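Local coordinates for methyltransferase FkbM (Methylobacillus flagellatus KT, PDB 2PY6), which probably transfers methyl groups, as an FkbM-type methyltransferase would, to a substrate that is not established, at residues L58-F63 with A81-R86; D113-N118 with P139-E144. One frame throughout, in Å; residues are numbered along the deposited sequence. Where two conformers were deposited one is given.

Interaction 1: L58-F63 with A81-R86; sequences LGTKGF and AVDDFR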
loop_
_atom_site.group_PDB
_atom_site.type_symbol
_atom_site.label_atom_id
_atom_site.label_comp_id
_atom_site.label_asym_id
_atom_site.label_seq_id
_atom_site.Cartn_x
_atom_site.Cartn_y
_atom_site.Cartn_z
ATOM N N LEU A 58 11.752 -3.689 -21.847
ATOM C CA LEU A 58 10.821 -4.398 -20.979
ATOM C C LEU A 58 10.998 -3.850 -19.583
ATOM O O LEU A 58 12.094 -3.934 -19.010
ATOM C CB LEU A 58 11.078 -5.902 -20.991
ATOM C CG LEU A 58 11.126 -6.565 -22.359
ATOM C CD1 LEU A 58 11.480 -8.059 -22.209
ATOM C CD2 LEU A 58 9.800 -6.350 -23.121
ATOM N N GLY A 59 9.921 -3.299 -19.042
ATOM C CA GLY A 59 9.922 -2.685 -17.714
ATOM C C GLY A 59 10.155 -1.184 -17.761
ATOM O O GLY A 59 10.897 -0.700 -18.597
ATOM N N THR A 60 9.509 -0.442 -16.863
ATOM C CA THR A 60 9.669 1.011 -16.813
ATOM C C THR A 60 10.250 1.483 -15.470
ATOM O O THR A 60 10.326 2.679 -15.213
ATOM C CB THR A 60 8.342 1.769 -17.084
ATOM O OG1 THR A 60 7.357 1.433 -16.099
ATOM C CG2 THR A 60 7.798 1.481 -18.471
ATOM N N LYS A 61 10.704 0.540 -14.650
ATOM C CA LYS A 61 11.210 0.823 -13.322
ATOM C C LYS A 61 12.624 0.274 -13.137
ATOM O O LYS A 61 13.016 0.036 -11.996
ATOM C CB LYS A 61 10.287 0.180 -12.254
ATOM C CG LYS A 61 8.875 0.759 -12.152
ATOM N N GLY A 62 13.396 0.092 -14.215
ATOM C CA GLY A 62 14.731 -0.529 -14.098
ATOM C C GLY A 62 15.851 0.378 -14.571
ATOM O O GLY A 62 15.831 1.565 -14.296
ATOM N N PHE A 63 16.835 -0.185 -15.269
ATOM C CA PHE A 63 17.955 0.581 -15.838
ATOM C C PHE A 63 17.625 1.163 -17.244
ATOM O O PHE A 63 18.514 1.651 -17.926
ATOM C CB PHE A 63 19.205 -0.334 -15.949
ATOM C CG PHE A 63 19.943 -0.616 -14.623
ATOM C CD1 PHE A 63 19.297 -0.606 -13.380
ATOM C CD2 PHE A 63 21.282 -0.998 -14.657
ATOM C CE1 PHE A 63 19.999 -0.892 -12.204
ATOM C CE2 PHE A 63 21.987 -1.292 -13.489
ATOM C CZ PHE A 63 21.343 -1.238 -12.262
ATOM N N ALA A 81 8.043 0.681 -24.742
ATOM C CA ALA A 81 8.353 0.113 -23.439
ATOM C C ALA A 81 7.118 -0.657 -23.029
ATOM O O ALA A 81 5.996 -0.205 -23.265
ATOM C CB ALA A 81 8.706 1.179 -22.405
ATOM N N VAL A 82 7.350 -1.820 -22.426
ATOM C CA VAL A 82 6.311 -2.700 -21.986
ATOM C C VAL A 82 6.059 -2.527 -20.518
ATOM O O VAL A 82 6.974 -2.585 -19.696
ATOM C CB VAL A 82 6.663 -4.189 -22.272
ATOM C CG1 VAL A 82 5.631 -5.094 -21.703
ATOM C CG2 VAL A 82 6.776 -4.408 -23.754
ATOM N N ASP A 83 4.798 -2.307 -20.194
ATOM C CA ASP A 83 4.360 -2.227 -18.795
ATOM C C ASP A 83 2.830 -2.456 -18.761
ATOM O O ASP A 83 2.029 -1.575 -19.124
ATOM C CB ASP A 83 4.752 -0.897 -18.130
ATOM C CG ASP A 83 4.557 -0.911 -16.590
ATOM O OD1 ASP A 83 3.680 -1.651 -16.056
ATOM O OD2 ASP A 83 5.302 -0.165 -15.904
ATOM N N ASP A 84 2.455 -3.660 -18.339
ATOM C CA ASP A 84 1.046 -4.087 -18.241
ATOM C C ASP A 84 0.213 -3.298 -17.221
ATOM O O ASP A 84 -1.009 -3.335 -17.280
ATOM C CB ASP A 84 0.948 -5.587 -17.888
ATOM C CG ASP A 84 1.420 -6.494 -19.017
ATOM O OD1 ASP A 84 1.052 -6.233 -20.177
ATOM O OD2 ASP A 84 2.133 -7.488 -18.741
ATOM N N PHE A 85 0.880 -2.605 -16.303
ATOM C CA PHE A 85 0.227 -1.820 -15.271
ATOM C C PHE A 85 0.079 -0.366 -15.669
ATOM O O PHE A 85 -0.494 0.394 -14.923
ATOM C CB PHE A 85 1.045 -1.923 -13.988
ATOM C CG PHE A 85 1.369 -3.351 -13.605
ATOM C CD1 PHE A 85 0.427 -4.107 -12.968
ATOM C CD2 PHE A 85 2.595 -3.925 -13.897
ATOM C CE1 PHE A 85 0.654 -5.396 -12.600
ATOM C CE2 PHE A 85 2.850 -5.238 -13.548
ATOM C CZ PHE A 85 1.867 -5.976 -12.886
ATOM N N ARG A 86 0.601 0.013 -16.839
ATOM C CA ARG A 86 0.557 1.412 -17.304
ATOM C C ARG A 86 0.144 1.654 -18.769
ATOM O O ARG A 86 0.028 2.812 -19.185
ATOM C CB ARG A 86 1.961 2.033 -17.143
ATOM C CG ARG A 86 2.424 2.191 -15.730
ATOM C CD ARG A 86 3.832 2.790 -15.688
ATOM N NE ARG A 86 3.861 4.163 -16.153
ATOM C CZ ARG A 86 4.960 4.884 -16.333
ATOM N NH1 ARG A 86 6.157 4.382 -16.121
ATOM N NH2 ARG A 86 4.844 6.117 -16.761
HETATM O O HOH W 1 7.777 -1.993 -14.981
#

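Interaction 2: D113-N118 with P139-E144; sequences DLVALN and PHLNFE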
loop_
_atom_site.group_PDB
_atom_site.type_symbol
_atom_site.label_atom_id
_atom_site.label_comp_id
_atom_site.label_asym_id
_atom_site.label_seq_id
_atom_site.Cartn_x
_atom_site.Cartn_y
_atom_site.Cartn_z
ATOM N N ASP A 113 14.929 -9.413 -35.839
ATOM C CA ASP A 113 15.130 -7.982 -36.227
ATOM C C ASP A 113 14.733 -7.013 -35.067
ATOM O O ASP A 113 15.258 -5.868 -34.987
ATOM C CB ASP A 113 14.688 -7.544 -37.618
ATOM C CG ASP A 113 15.771 -7.826 -38.692
ATOM O OD1 ASP A 113 16.617 -8.744 -38.488
ATOM O OD2 ASP A 113 15.757 -7.127 -39.735
ATOM N N LEU A 114 13.817 -7.478 -34.205
ATOM C CA LEU A 114 13.362 -6.738 -33.022
ATOM C C LEU A 114 13.973 -7.423 -31.800
ATOM O O LEU A 114 13.760 -8.626 -31.587
ATOM C CB LEU A 114 11.833 -6.749 -32.889
ATOM C CG LEU A 114 11.254 -5.989 -31.676
ATOM C CD1 LEU A 114 11.528 -4.487 -31.769
ATOM C CD2 LEU A 114 9.765 -6.258 -31.535
ATOM N N VAL A 115 14.727 -6.649 -31.017
ATOM C CA VAL A 115 15.382 -7.140 -29.808
ATOM C C VAL A 115 14.656 -6.562 -28.576
ATOM O O VAL A 115 14.122 -5.447 -28.623
ATOM C CB VAL A 115 16.844 -6.734 -29.823
ATOM C CG1 VAL A 115 17.569 -7.227 -28.593
ATOM C CG2 VAL A 115 17.528 -7.283 -31.105
ATOM N N ALA A 116 14.624 -7.322 -27.480
ATOM C CA ALA A 116 14.042 -6.832 -26.242
ATOM C C ALA A 116 15.130 -6.605 -25.173
ATOM O O ALA A 116 15.982 -7.457 -24.924
ATOM C CB ALA A 116 12.970 -7.777 -25.743
ATOM N N LEU A 117 15.130 -5.426 -24.574
ATOM C CA LEU A 117 16.023 -5.151 -23.446
ATOM C C LEU A 117 15.266 -5.381 -22.138
ATOM O O LEU A 117 14.385 -4.612 -21.803
ATOM C CB LEU A 117 16.562 -3.732 -23.503
ATOM C CG LEU A 117 17.300 -3.185 -22.264
ATOM C CD1 LEU A 117 18.349 -4.109 -21.663
ATOM C CD2 LEU A 117 17.945 -1.876 -22.636
ATOM N N ASN A 118 15.612 -6.442 -21.413
ATOM C CA ASN A 118 15.025 -6.716 -20.108
ATOM C C ASN A 118 15.759 -5.822 -19.093
ATOM O O ASN A 118 16.896 -6.117 -18.710
ATOM C CB ASN A 118 15.138 -8.204 -19.763
ATOM C CG ASN A 118 14.341 -8.606 -18.518
ATOM O OD1 ASN A 118 13.859 -7.763 -17.787
ATOM N ND2 ASN A 118 14.204 -9.916 -18.289
ATOM N N PRO A 139 14.843 -12.400 -29.482
ATOM C CA PRO A 139 16.209 -12.055 -29.039
ATOM C C PRO A 139 16.158 -11.011 -27.918
ATOM O O PRO A 139 15.432 -10.002 -28.031
ATOM C CB PRO A 139 16.863 -11.500 -30.312
ATOM C CG PRO A 139 16.082 -12.045 -31.401
ATOM C CD PRO A 139 14.667 -12.114 -30.922
ATOM N N HIS A 140 16.844 -11.306 -26.813
ATOM C CA HIS A 140 16.797 -10.456 -25.628
ATOM C C HIS A 140 18.141 -10.303 -24.930
ATOM O O HIS A 140 19.017 -11.166 -25.059
ATOM C CB HIS A 140 15.687 -10.930 -24.651
ATOM C CG HIS A 140 15.851 -12.321 -24.150
ATOM N ND1 HIS A 140 15.728 -13.427 -24.961
ATOM C CD2 HIS A 140 16.115 -12.790 -22.908
ATOM C CE1 HIS A 140 15.926 -14.515 -24.242
ATOM N NE2 HIS A 140 16.160 -14.154 -22.992
ATOM N N LEU A 141 18.253 -9.199 -24.178
ATOM C CA LEU A 141 19.471 -8.782 -23.489
ATOM C C LEU A 141 19.160 -8.129 -22.176
ATOM O O LEU A 141 18.153 -7.473 -22.052
ATOM C CB LEU A 141 20.156 -7.639 -24.246
ATOM C CG LEU A 141 20.676 -7.796 -25.637
ATOM C CD1 LEU A 141 20.869 -6.427 -26.248
ATOM C CD2 LEU A 141 21.960 -8.591 -25.621
ATOM N N ASN A 142 20.066 -8.266 -21.224
ATOM C CA ASN A 142 19.991 -7.502 -19.976
ATOM C C ASN A 142 20.786 -6.183 -20.228
ATOM O O ASN A 142 21.411 -6.009 -21.317
ATOM C CB ASN A 142 20.502 -8.296 -18.778
ATOM C CG ASN A 142 21.977 -8.585 -18.831
ATOM O OD1 ASN A 142 22.771 -7.812 -19.358
ATOM N ND2 ASN A 142 22.356 -9.697 -18.243
ATOM N N PHE A 143 20.765 -5.274 -19.263
ATOM C CA PHE A 143 21.393 -3.978 -19.448
ATOM C C PHE A 143 22.911 -4.018 -19.739
ATOM O O PHE A 143 23.383 -3.327 -20.643
ATOM C CB PHE A 143 21.091 -3.053 -18.287
ATOM C CG PHE A 143 21.573 -1.668 -18.513
ATOM C CD1 PHE A 143 20.808 -0.769 -19.239
ATOM C CD2 PHE A 143 22.811 -1.270 -18.038
ATOM C CE1 PHE A 143 21.267 0.497 -19.467
ATOM C CE2 PHE A 143 23.270 -0.004 -18.269
ATOM C CZ PHE A 143 22.502 0.881 -18.989
ATOM N N GLU A 144 23.652 -4.855 -19.031
ATOM C CA GLU A 144 25.103 -4.923 -19.244
ATOM C C GLU A 144 25.395 -5.435 -20.633
ATOM O O GLU A 144 26.330 -4.948 -21.279
ATOM C CB GLU A 144 25.799 -5.815 -18.219
ATOM C CG GLU A 144 26.041 -5.177 -16.883
ATOM C CD GLU A 144 24.790 -4.902 -16.063
ATOM O OE1 GLU A 144 23.794 -5.642 -16.230
ATOM O OE2 GLU A 144 24.837 -3.953 -15.236
HETATM O O HOH W 2 19.158 -5.684 -16.643
#

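Interaction 1: L58-F63 with A81-R86
Residues 58-63 and 81-86 meet where two neighbouring parallel strands run out into loops, and the contact passes from sheet pairing at Leu58 and Val82 to a polar cluster round Thr60. The last regular bond is that from Gly59 N to Val82 O (3.1 Å). On the same side of the sheet Leu58 and Val82 lie side by side, CD2 of Leu58 against CG2 of Val82 at 3.6 Å; Phe104 of helix 101-109 and Phe129 of helix 123-135 cover this apolar face. Strands 54-58 and 77-82 are adjacent in a largely parallel, Rossmann-like sheet, and the loops involved leave the carboxy-terminal ends of these strands. There the side chains of Thr60 and Asp83 cross at about a right angle. With OG1 set between its backbone N and carbonyl carbon (chi1 61°), Thr60 gives its hydroxyl to the anti lone pair of Asp83 OD2, OG1 to OD2 being 2.6 Å. Arg86, bent at chi3, arrives from the opposite direction and sends NH1 weakly to Thr60 OG1 (3.2 Å), while its NH2 forms a salt bridge with Glu91. Asp83 OD2 also accepts from a water that takes the N-H of Thr60. Its other oxygen, OD1, receives Phe85 N at 3.0 Å in an Asx turn, so both ends of the carboxylate are gripped and its rotation is fixed. Replacing Asp83 with an alanine would probably leave the Thr60 hydroxyl without its acceptor and the turn at Phe85 without its side-chain bond. On the other branch of Thr60, the methyl CG2 lies 4.0 Å from Ala81 CB.

Interaction 2: D113-N118 with P139-E144
Strands 114-118 and 140-142 run parallel, their axes 26° apart, and are joined by backbone bonds from Ala116 N to Pro139 O (2.9 Å), from Leu141 N to Ala116 O (3.0 Å) and from Asn118 N to Leu141 O (2.8 Å). With helix 123-135 between them in sequence they form a beta-alpha-beta unit, and 140-142 is the outermost strand of the sheet on this side within the chain. Val115 sets CG1 anti to its backbone N (chi1 -180°), which brings that methyl to 4.1 Å from Leu141 CD1; its other methyl, CG2, approaches Pro139 CB. Helix 40-49 covers Pro139 and Leu141 through Val42. On the face of Ala116 and His140 lies helix 123-135, where Asn118 ND2 bonds to Asp130 and to the carbonyl of Lys126. Leu117 leans across to the partner backbone: its CD1 comes within 3.4 Å of Leu141 O and also touches the chain at Asn142 and Phe143, where helix 143-149 begins. Asn142 is the N-cap of that helix, its OD1 accepting from Gln145 N. At the same end a water spans the two segments, giving a hydrogen bond to Asn118 O and accepting one from Phe143 N, each at 3.1 Å.

Overall arrangement
From the N terminus, strand 54-58 runs out at Leu58 into the loop that makes up the rest of segment 58-63, and interaction 1 closes when the chain, after helix 64-68, returns along strand 77-82. The chain then passes through strands 92-93 and 96-99 and helix 101-109 before strand 114-118 opens interaction 2, which closes across helix 123-135 at strand 140-142. The two closures follow in series, neither nesting nor crossing. They are nevertheless neighbours in one sheet, because strand 54-58 lies between 77-82 and 114-118: Leu58 N probably bonds to Leu117 O, and Leu58 CD1 packs on Ala116 CB. Beyond the strand ends, the rings of Phe63 and Phe143 meet edge-to-face.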